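Local atomic coordinates of sulfotransferase (Mus musculus, PDB entry 5X2B), a protein that probably transfers sulfuryl groups to acceptor molecules as a cytosolic sulfotransferase, and binds adenosine-3'-5'-diphosphate and calcium. Residues R30-F35 against P80-I85. Residues are numbered along the deposited sequence; the frame is centred on the assembly and turned at random.
Sequences REDDIF and PKRRAI
The guanidinium groups of R30 and R83 lie flat on one another, planes 12° apart and centres 3.5 Å apart, with NH1 of R83 over the middle of the R30 group. D33 probably eases the meeting of two positive charges: its carboxylate runs alongside R83, nearly coplanar with the guanidinium, and forms a salt bridge at the edge of that group. R83 NE donates to D33 OD1 at 2.5 Å, a very short bond; the companion bond from NH2 to OD2 is less certain, because OD2 is crowded in the model. A bend at chi3 (-57°) brings the R83 guanidinium edge-on to the D33 carboxylate, while R30, extended from CG to NE, crosses R83 at about a right angle and gives NH1 and NH2 to the carbonyls of I79 and K77. R83 already belongs to strand 82-87, which pairs in parallel with strand 34-37 in the central sheet of the sulfotransferase fold. Their pairing starts with hydrogen bonds from I34 N to R83 O and from I85 N to I34 O. On one side of the sheet, I85 CD1 sits over the F35 ring face, 3.9 Å from its centroid, a CH-pi contact. On the other, R82 reaches past D32 with CG anti to its backbone N (chi1 -173°), and NE makes an almost straight hydrogen bond of 3.1 Å to D32 O, in the guanidinium plane. I34 CD1 covers one face of that same group, 3.4 Å from R82 CZ. A leucine in place of R82 would probably leave D32 O without this donor and I34 CD1 without the flat surface it rests on.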
ATOM      1  N   ARG F  30     -12.487  11.785  10.072  1.00 38.03           N
ATOM      2  CA  ARG F  30     -12.574  12.153  11.468  1.00 36.19           C
ATOM      3  C   ARG F  30     -11.216  12.438  11.999  1.00 30.90           C
ATOM      4  O   ARG F  30     -10.276  11.708  11.741  1.00 35.91           O
ATOM      5  CB  ARG F  30     -13.188  11.031  12.302  1.00 41.30           C
ATOM      6  CG  ARG F  30     -14.538  10.648  11.843  1.00 31.57           C
ATOM      7  CD  ARG F  30     -14.976   9.362  12.471  1.00 21.30           C
ATOM      8  NE  ARG F  30     -16.333   9.126  12.054  1.00 26.21           N
ATOM      9  CZ  ARG F  30     -16.898   7.944  12.034  1.00 24.73           C
ATOM     10  NH1 ARG F  30     -16.224   6.879  12.458  1.00 28.57           N
ATOM     11  NH2 ARG F  30     -18.136   7.850  11.628  1.00 30.37           N
ATOM     12  N   GLU F  31     -11.139  13.492  12.792  1.00 34.43           N
ATOM     13  CA  GLU F  31      -9.897  13.896  13.371  1.00 32.76           C
ATOM     14  C   GLU F  31      -9.059  12.699  13.524  1.00 24.47           C
ATOM     15  O   GLU F  31      -7.875  12.729  13.244  1.00 42.56           O
ATOM     16  CB  GLU F  31     -10.135  14.469  14.746  1.00 39.36           C
ATOM     17  CG  GLU F  31     -10.668  15.834  14.666  1.00 68.50           C
ATOM     18  CD  GLU F  31      -9.636  16.804  14.126  1.00 62.75           C
ATOM     19  OE1 GLU F  31      -8.477  16.374  13.889  1.00 50.66           O
ATOM     20  OE2 GLU F  31      -9.988  17.992  13.943  1.00 52.66           O
ATOM     21  N   ASP F  32      -9.676  11.621  13.979  1.00 28.35           N
ATOM     22  CA  ASP F  32      -8.886  10.481  14.373  1.00 42.35           C
ATOM     23  C   ASP F  32      -8.830   9.406  13.305  1.00 33.23           C
ATOM     24  O   ASP F  32      -8.158   8.397  13.489  1.00 43.17           O
ATOM     25  CB  ASP F  32      -9.455   9.875  15.635  1.00 38.56           C
ATOM     26  CG  ASP F  32     -10.761   9.148  15.386  1.00 54.42           C
ATOM     27  OD1 ASP F  32     -11.173   8.893  14.211  1.00 39.80           O
ATOM     28  OD2 ASP F  32     -11.369   8.825  16.414  1.00 47.56           O
ATOM     29  N   ASP F  33      -9.549   9.588  12.211  1.00 32.70           N
ATOM     30  CA  ASP F  33      -9.464   8.618  11.147  1.00 25.20           C
ATOM     31  C   ASP F  33      -8.026   8.388  10.936  1.00 33.23           C
ATOM     32  O   ASP F  33      -7.240   9.328  10.943  1.00 39.46           O
ATOM     33  CB  ASP F  33      -9.986   9.161   9.851  1.00 27.71           C
ATOM     34  CG  ASP F  33     -11.400   8.936   9.692  1.00 29.62           C
ATOM     35  OD1 ASP F  33     -11.893   8.023  10.350  1.00 22.69           O
ATOM     36  OD2 ASP F  33     -12.010   9.670   8.899  1.00 25.41           O
ATOM     37  N   ILE F  34      -7.679   7.140  10.688  1.00 36.15           N
ATOM     38  CA  ILE F  34      -6.326   6.795  10.235  1.00 43.88           C
ATOM     39  C   ILE F  34      -6.317   6.163   8.824  1.00 28.03           C
ATOM     40  O   ILE F  34      -7.159   5.370   8.482  1.00 37.51           O
ATOM     41  CB  ILE F  34      -5.681   5.805  11.192  1.00 31.64           C
ATOM     42  CG1 ILE F  34      -5.689   6.370  12.604  1.00 48.14           C
ATOM     43  CG2 ILE F  34      -4.218   5.470  10.781  1.00 35.01           C
ATOM     44  CD1 ILE F  34      -5.160   5.385  13.618  1.00 27.97           C
ATOM     45  N   PHE F  35      -5.345   6.508   8.014  1.00 32.74           N
ATOM     46  CA  PHE F  35      -5.302   6.007   6.657  1.00 31.22           C
ATOM     47  C   PHE F  35      -4.000   5.251   6.434  1.00 30.60           C
ATOM     48  O   PHE F  35      -2.947   5.710   6.818  1.00 33.68           O
ATOM     49  CB  PHE F  35      -5.436   7.184   5.706  1.00 24.86           C
ATOM     50  CG  PHE F  35      -6.844   7.731   5.617  1.00 28.99           C
ATOM     51  CD1 PHE F  35      -7.280   8.750   6.450  1.00 41.24           C
ATOM     52  CD2 PHE F  35      -7.722   7.233   4.690  1.00 42.64           C
ATOM     53  CE1 PHE F  35      -8.563   9.253   6.373  1.00 34.28           C
ATOM     54  CE2 PHE F  35      -9.008   7.738   4.605  1.00 34.49           C
ATOM     55  CZ  PHE F  35      -9.420   8.748   5.465  1.00 33.08           C
ATOM     56  N   PRO F  80     -18.427   3.512  14.404  1.00 46.28           N
ATOM     57  CA  PRO F  80     -18.415   4.275  15.641  1.00 34.05           C
ATOM     58  C   PRO F  80     -16.996   4.505  16.078  1.00 43.53           C
ATOM     59  O   PRO F  80     -16.585   5.652  16.306  1.00 50.90           O
ATOM     60  CB  PRO F  80     -19.068   3.320  16.608  1.00 38.55           C
ATOM     61  CG  PRO F  80     -18.745   1.958  16.075  1.00 34.46           C
ATOM     62  CD  PRO F  80     -18.751   2.087  14.616  1.00 32.70           C
ATOM     63  N   LYS F  81     -16.241   3.412  16.167  1.00 36.96           N
ATOM     64  CA  LYS F  81     -14.919   3.474  16.764  1.00 37.09           C
ATOM     65  C   LYS F  81     -13.996   4.257  15.860  1.00 34.26           C
ATOM     66  O   LYS F  81     -14.407   4.884  14.858  1.00 36.06           O
ATOM     67  CB  LYS F  81     -14.306   2.083  16.980  1.00 33.33           C
ATOM     68  CG  LYS F  81     -15.235   1.053  17.598  1.00 55.07           C
ATOM     69  CD  LYS F  81     -14.529   0.185  18.647  1.00 47.97           C
ATOM     70  CE  LYS F  81     -13.786  -0.969  18.014  1.00 49.55           C
ATOM     71  NZ  LYS F  81     -12.800  -1.659  18.890  1.00 50.67           N
ATOM     72  N   ARG F  82     -12.733   4.188  16.252  1.00 31.97           N
ATOM     73  CA  ARG F  82     -11.646   4.769  15.515  1.00 36.25           C
ATOM     74  C   ARG F  82     -11.359   3.931  14.324  1.00 31.31           C
ATOM     75  O   ARG F  82     -11.222   2.706  14.401  1.00 35.33           O
ATOM     76  CB  ARG F  82     -10.379   4.790  16.339  1.00 32.52           C
ATOM     77  CG  ARG F  82      -9.273   5.554  15.639  1.00 23.96           C
ATOM     78  CD  ARG F  82      -8.077   5.636  16.472  1.00 34.32           C
ATOM     79  NE  ARG F  82      -7.247   6.700  15.961  1.00 37.65           N
ATOM     80  CZ  ARG F  82      -6.053   6.988  16.446  1.00 47.49           C
ATOM     81  NH1 ARG F  82      -5.548   6.257  17.456  1.00 36.00           N
ATOM     82  NH2 ARG F  82      -5.365   8.004  15.912  1.00 49.83           N
ATOM     83  N   ARG F  83     -11.193   4.639  13.232  1.00 35.26           N
ATOM     84  CA  ARG F  83     -11.150   4.047  11.937  1.00 29.96           C
ATOM     85  C   ARG F  83      -9.757   4.024  11.370  1.00 31.76           C
ATOM     86  O   ARG F  83      -9.139   5.089  11.228  1.00 42.15           O
ATOM     87  CB  ARG F  83     -12.041   4.886  11.042  1.00 35.80           C
ATOM     88  CG  ARG F  83     -13.464   4.853  11.450  1.00 32.67           C
ATOM     89  CD  ARG F  83     -14.334   5.338  10.327  1.00 26.02           C
ATOM     90  NE  ARG F  83     -13.919   6.675   9.937  1.00 31.28           N
ATOM     91  CZ  ARG F  83     -14.705   7.536   9.323  1.00 24.30           C
ATOM     92  NH1 ARG F  83     -15.943   7.192   9.049  1.00 17.98           N
ATOM     93  NH2 ARG F  83     -14.261   8.741   9.003  1.00 35.21           N
ATOM     94  N   ALA F  84      -9.270   2.815  11.038  1.00 32.91           N
ATOM     95  CA  ALA F  84      -8.093   2.622  10.149  1.00 21.54           C
ATOM     96  C   ALA F  84      -8.545   2.308   8.726  1.00 29.14           C
ATOM     97  O   ALA F  84      -9.156   1.268   8.474  1.00 28.94           O
ATOM     98  CB  ALA F  84      -7.217   1.504  10.639  1.00 28.46           C
ATOM     99  N   ILE F  85      -8.267   3.225   7.808  1.00 22.68           N
ATOM    100  CA  ILE F  85      -8.817   3.174   6.470  1.00 28.38           C
ATOM    101  C   ILE F  85      -7.734   2.875   5.427  1.00 35.86           C
ATOM    102  O   ILE F  85      -6.786   3.650   5.224  1.00 29.48           O
ATOM    103  CB  ILE F  85      -9.480   4.471   6.171  1.00 24.11           C
ATOM    104  CG1 ILE F  85     -10.500   4.767   7.286  1.00 28.72           C
ATOM    105  CG2 ILE F  85     -10.074   4.404   4.793  1.00 28.23           C
ATOM    106  CD1 ILE F  85     -10.943   6.224   7.360  1.00 29.98           C
TER